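PDB 4MB7: endonuclease 8-like L720 from Acanthamoeba polyphaga mimivirus, which belongs to the endonuclease VIII-like (Fpg/Nei) family, combining a helix-two-turn-helix domain with a bound zinc ion. Local coordinates for residues I90-L93 / D94-V98; I117-Y121 / T122-T126. All blocks are in the same frame, centred on the assembly; numbering follows the deposited sequence.

Contact 1 (I90-L93 / D94-V98); sequences IIQL and DNDIV
Q92 and V98 stand side by side as a non-hydrogen-bonded antiparallel pair, their CA atoms 4.3 Å apart, and their side chains share one face of the sheet. In Q92 the CG sits anti to the backbone N (chi1 180°) and the chain stays extended, lying across the valine. Its CB and CG rest on V98 CG2, the CG at 3.9 Å, and CD still brushes that methyl; farther back, I90 CG2 meets V98 CG1. Q92 NE2 donates a hydrogen bond to a water 2.9 Å away; the water in turn donates to L93 O and to D96 OD1, the latter at 2.6 Å. Glutamine suits the place: apolar at its root, polar at its end. The backbone closes with L93 N to I97 O at 2.9 Å, almost straight at 173°, and a longer bond from D96 N to L93 O. N95 OD1 accepts from I97 N, 3.3 Å away, forming an Asx turn, while the D94 carboxylate is hydrogen-bonded to H19 ND1 and R20 N. L93 to D96 make a type I turn, and D96 is left-handed, a conformation commonest for glycine. Together these features make a beta hairpin closed by a type I turn plus G1 bulge.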
loop_
_atom_site.group_PDB
_atom_site.type_symbol
_atom_site.label_atom_id
_atom_site.label_comp_id
_atom_site.label_asym_id
_atom_site.label_seq_id
_atom_site.Cartn_x
_atom_site.Cartn_y
_atom_site.Cartn_z
ATOM N N ILE A 90 -0.546 20.462 4.156
ATOM C CA ILE A 90 0.798 21.011 4.269
ATOM C C ILE A 90 1.211 21.034 5.729
ATOM O O ILE A 90 0.526 21.627 6.556
ATOM C CB ILE A 90 0.849 22.463 3.760
ATOM C CG1 ILE A 90 0.279 22.554 2.348
ATOM C CG2 ILE A 90 2.274 22.992 3.799
ATOM C CD1 ILE A 90 0.982 21.661 1.382
ATOM N N ILE A 91 2.326 20.390 6.052
ATOM C CA ILE A 91 2.841 20.429 7.414
ATOM C C ILE A 91 4.270 20.950 7.448
ATOM O O ILE A 91 5.183 20.312 6.926
ATOM C CB ILE A 91 2.802 19.047 8.091
ATOM C CG1 ILE A 91 1.373 18.499 8.112
ATOM C CG2 ILE A 91 3.355 19.141 9.507
ATOM C CD1 ILE A 91 1.228 17.189 8.865
ATOM N N GLN A 92 4.459 22.115 8.059
ATOM C CA GLN A 92 5.803 22.646 8.260
ATOM C C GLN A 92 6.304 22.332 9.665
ATOM O O GLN A 92 5.615 22.588 10.653
ATOM C CB GLN A 92 5.853 24.153 8.005
ATOM C CG GLN A 92 7.247 24.739 8.208
ATOM C CD GLN A 92 7.402 26.126 7.622
ATOM O OE1 GLN A 92 6.492 26.652 6.983
ATOM N NE2 GLN A 92 8.567 26.726 7.836
ATOM N N LEU A 93 7.507 21.775 9.747
ATOM C CA LEU A 93 8.087 21.382 11.024
ATOM C C LEU A 93 9.068 22.429 11.556
ATOM O O LEU A 93 9.358 23.418 10.883
ATOM C CB LEU A 93 8.775 20.026 10.888
ATOM C CG LEU A 93 7.841 18.928 10.371
ATOM C CD1 LEU A 93 8.608 17.654 10.088
ATOM C CD2 LEU A 93 6.723 18.673 11.372
ATOM N N ASP A 94 9.577 22.201 12.764
ATOM C CA ASP A 94 10.461 23.159 13.427
ATOM C C ASP A 94 11.841 23.289 12.778
ATOM O O ASP A 94 12.565 24.250 13.041
ATOM C CB ASP A 94 10.599 22.834 14.918
ATOM C CG ASP A 94 10.985 21.387 15.173
ATOM O OD1 ASP A 94 11.536 20.739 14.258
ATOM O OD2 ASP A 94 10.740 20.898 16.295
ATOM N N ASN A 95 12.204 22.325 11.938
ATOM C CA ASN A 95 13.480 22.378 11.228
ATOM C C ASN A 95 13.335 22.835 9.777
ATOM O O ASN A 95 14.172 22.510 8.933
ATOM C CB ASN A 95 14.197 21.027 11.291
ATOM C CG ASN A 95 13.396 19.906 10.654
ATOM O OD1 ASN A 95 12.272 20.111 10.198
ATOM N ND2 ASN A 95 13.978 18.714 10.615
ATOM N N ASP A 96 12.262 23.574 9.502
ATOM C CA ASP A 96 11.975 24.127 8.172
ATOM C C ASP A 96 11.631 23.093 7.095
ATOM O O ASP A 96 11.443 23.446 5.930
ATOM C CB ASP A 96 13.103 25.051 7.691
ATOM C CG ASP A 96 12.857 26.505 8.043
ATOM O OD1 ASP A 96 12.083 26.772 8.987
ATOM O OD2 ASP A 96 13.437 27.383 7.372
ATOM N N ILE A 97 11.547 21.824 7.479
ATOM C CA ILE A 97 11.088 20.788 6.562
ATOM C C ILE A 97 9.584 20.926 6.351
ATOM O O ILE A 97 8.840 21.165 7.301
ATOM C CB ILE A 97 11.419 19.377 7.092
ATOM C CG1 ILE A 97 12.921 19.111 6.985
ATOM C CG2 ILE A 97 10.637 18.307 6.336
ATOM C CD1 ILE A 97 13.319 17.714 7.392
ATOM N N VAL A 98 9.140 20.801 5.104
ATOM C CA VAL A 98 7.713 20.866 4.799
ATOM C C VAL A 98 7.230 19.584 4.123
ATOM O O VAL A 98 7.756 19.180 3.088
ATOM C CB VAL A 98 7.374 22.075 3.904
ATOM C CG1 VAL A 98 5.885 22.098 3.582
ATOM C CG2 VAL A 98 7.792 23.373 4.580
HETATM O O HOH W 1 9.880 26.260 10.364
#

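Contact 2 (I117-Y121 / T122-T126). With SO4 (sulfate ion), chain E.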
loop_
_atom_site.group_PDB
_atom_site.type_symbol
_atom_site.label_atom_id
_atom_site.label_comp_id
_atom_site.label_asym_id
_atom_site.label_seq_id
_atom_site.Cartn_x
_atom_site.Cartn_y
_atom_site.Cartn_z
ATOM N N ILE A 117 -15.918 2.243 11.694
ATOM C CA ILE A 117 -15.483 2.788 10.411
ATOM C C ILE A 117 -15.188 1.676 9.411
ATOM O O ILE A 117 -14.925 0.537 9.794
ATOM C CB ILE A 117 -14.225 3.678 10.550
ATOM C CG1 ILE A 117 -13.042 2.860 11.075
ATOM C CG2 ILE A 117 -14.506 4.871 11.453
ATOM C CD1 ILE A 117 -11.753 3.653 11.202
ATOM N N LYS A 118 -15.233 2.015 8.126
ATOM C CA LYS A 118 -14.924 1.053 7.077
ATOM C C LYS A 118 -13.496 1.229 6.576
ATOM O O LYS A 118 -13.137 2.285 6.054
ATOM C CB LYS A 118 -15.901 1.198 5.911
ATOM C CG LYS A 118 -15.664 0.207 4.777
ATOM C CD LYS A 118 -16.556 0.511 3.583
ATOM C CE LYS A 118 -16.215 -0.380 2.397
ATOM N NZ LYS A 118 -16.301 -1.820 2.755
ATOM N N THR A 119 -12.684 0.191 6.749
ATOM C CA THR A 119 -11.326 0.181 6.217
ATOM C C THR A 119 -11.328 -0.612 4.916
ATOM O O THR A 119 -12.377 -1.090 4.486
ATOM C CB THR A 119 -10.338 -0.456 7.203
ATOM O OG1 THR A 119 -10.554 -1.872 7.253
ATOM C CG2 THR A 119 -10.521 0.135 8.592
ATOM N N ASN A 120 -10.165 -0.767 4.291
ATOM C CA ASN A 120 -10.103 -1.475 3.011
ATOM C C ASN A 120 -10.161 -3.002 3.124
ATOM O O ASN A 120 -9.949 -3.710 2.139
ATOM C CB ASN A 120 -8.903 -1.019 2.162
ATOM C CG ASN A 120 -7.557 -1.411 2.761
ATOM O OD1 ASN A 120 -7.483 -2.098 3.779
ATOM N ND2 ASN A 120 -6.480 -0.977 2.113
ATOM N N TYR A 121 -10.451 -3.506 4.320
ATOM C CA TYR A 121 -10.544 -4.948 4.523
ATOM C C TYR A 121 -11.684 -5.351 5.462
ATOM O O TYR A 121 -12.092 -6.510 5.474
ATOM C CB TYR A 121 -9.208 -5.515 5.025
ATOM C CG TYR A 121 -8.772 -4.936 6.347
ATOM C CD1 TYR A 121 -9.021 -5.606 7.537
ATOM C CD2 TYR A 121 -8.125 -3.710 6.406
ATOM C CE1 TYR A 121 -8.631 -5.072 8.746
ATOM C CE2 TYR A 121 -7.735 -3.168 7.607
ATOM C CZ TYR A 121 -7.992 -3.851 8.773
ATOM O OH TYR A 121 -7.606 -3.307 9.967
ATOM N N THR A 122 -12.200 -4.402 6.242
ATOM C CA THR A 122 -13.260 -4.719 7.202
ATOM C C THR A 122 -14.031 -3.504 7.717
ATOM O O THR A 122 -13.785 -2.369 7.308
ATOM C CB THR A 122 -12.699 -5.464 8.434
ATOM O OG1 THR A 122 -13.777 -6.038 9.181
ATOM C CG2 THR A 122 -11.926 -4.509 9.333
ATOM N N ILE A 123 -14.977 -3.772 8.613
ATOM C CA ILE A 123 -15.647 -2.734 9.387
ATOM C C ILE A 123 -15.351 -2.974 10.866
ATOM O O ILE A 123 -15.618 -4.054 11.390
ATOM C CB ILE A 123 -17.170 -2.747 9.159
ATOM C CG1 ILE A 123 -17.492 -2.430 7.698
ATOM C CG2 ILE A 123 -17.858 -1.754 10.083
ATOM C CD1 ILE A 123 -18.969 -2.467 7.375
ATOM N N CYS A 124 -14.787 -1.970 11.529
ATOM C CA CYS A 124 -14.382 -2.108 12.922
ATOM C C CYS A 124 -14.316 -0.743 13.596
ATOM O O CYS A 124 -14.488 0.287 12.944
ATOM C CB CYS A 124 -13.015 -2.791 13.005
ATOM S SG CYS A 124 -11.694 -1.898 12.138
ATOM N N THR A 125 -14.066 -0.733 14.903
ATOM C CA THR A 125 -13.918 0.531 15.618
ATOM C C THR A 125 -12.632 1.226 15.195
ATOM O O THR A 125 -11.708 0.589 14.689
ATOM C CB THR A 125 -13.896 0.344 17.150
ATOM O OG1 THR A 125 -12.738 -0.409 17.531
ATOM C CG2 THR A 125 -15.153 -0.371 17.625
ATOM N N THR A 126 -12.583 2.535 15.407
ATOM C CA THR A 126 -11.398 3.321 15.100
ATOM C C THR A 126 -10.199 2.799 15.882
ATOM O O THR A 126 -9.092 2.707 15.351
ATOM C CB THR A 126 -11.621 4.807 15.436
ATOM O OG1 THR A 126 -12.827 5.258 14.808
ATOM C CG2 THR A 126 -10.450 5.648 14.951
HETATM S S SO4 E . -7.468 -0.308 -1.480
HETATM O O1 SO4 E . -6.712 0.120 -0.307
HETATM O O2 SO4 E . -7.597 0.811 -2.409
HETATM O O3 SO4 E . -6.765 -1.407 -2.135
HETATM O O4 SO4 E . -8.796 -0.755 -1.070
#
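I117 and C124 face each other as a hydrogen-bonded antiparallel pair, and here the hairpin is tight. I117 N reaches C124 O at 2.7 Å, nearly straight at 176°, and C124 N returns a bond to I117 O. The isoleucine side chain crosses T126 at about a right angle; I117 CD1 lies 3.9 Å from T126 CA, bringing the apolar group against the first residue of the helix. T119, a buried threonine, organises the turn: its N bonds to T122 O at 2.8 Å, and its OG1 accepts from T122 N at 3.2 Å and, weakly, from Y121 N. With chi1 at 72°, OG1 lies between the backbone N and carbonyl carbon, where it can meet both donors; it also stands over the rim of one face of the Y121 ring. T122 CG2 approaches that ring obliquely, 3.4 Å from Y121 CE1. The face carrying K118 and I123, opposite that of I117 and C124, is looser: both side chains are exposed, and K118 CG comes no nearer to I123 CG1 than 4.3 Å. At the turn, N120 ND2 donates a 2.7 Å hydrogen bond to O1 of a sulfate ion, probably from the crystallisation liquor, also bonded to K49 NZ. On the helix side, I117 and C124 touch A129 of helix 126-136, Y121 OH bonds to D132, T125 caps the helix through Q128 N, and L109 of strand 104-109 meets I117 and T126.

Along the chain the two contacts come in series, neither nested nor crossing. Contact 1 closes the short turn joining strands 89-93 and 98-102, the central pair of a four-stranded antiparallel sheet flanked by strands 21-25 and 73-78. The chain then passes into strand 104-109, which edges the other four-stranded sheet beside strand 63-70, and so carries the path from one sheet to the next. Contact 2 follows, closing the small hairpin of strands 116-118 and 123-125 and delivering the chain directly into helix 126-136. The centres of contact 1 and contact 2 lie about 31 Å apart, and the nearest atoms of contact 1 and contact 2 about 18 Å apart, so they are linked by the chain rather than by touch.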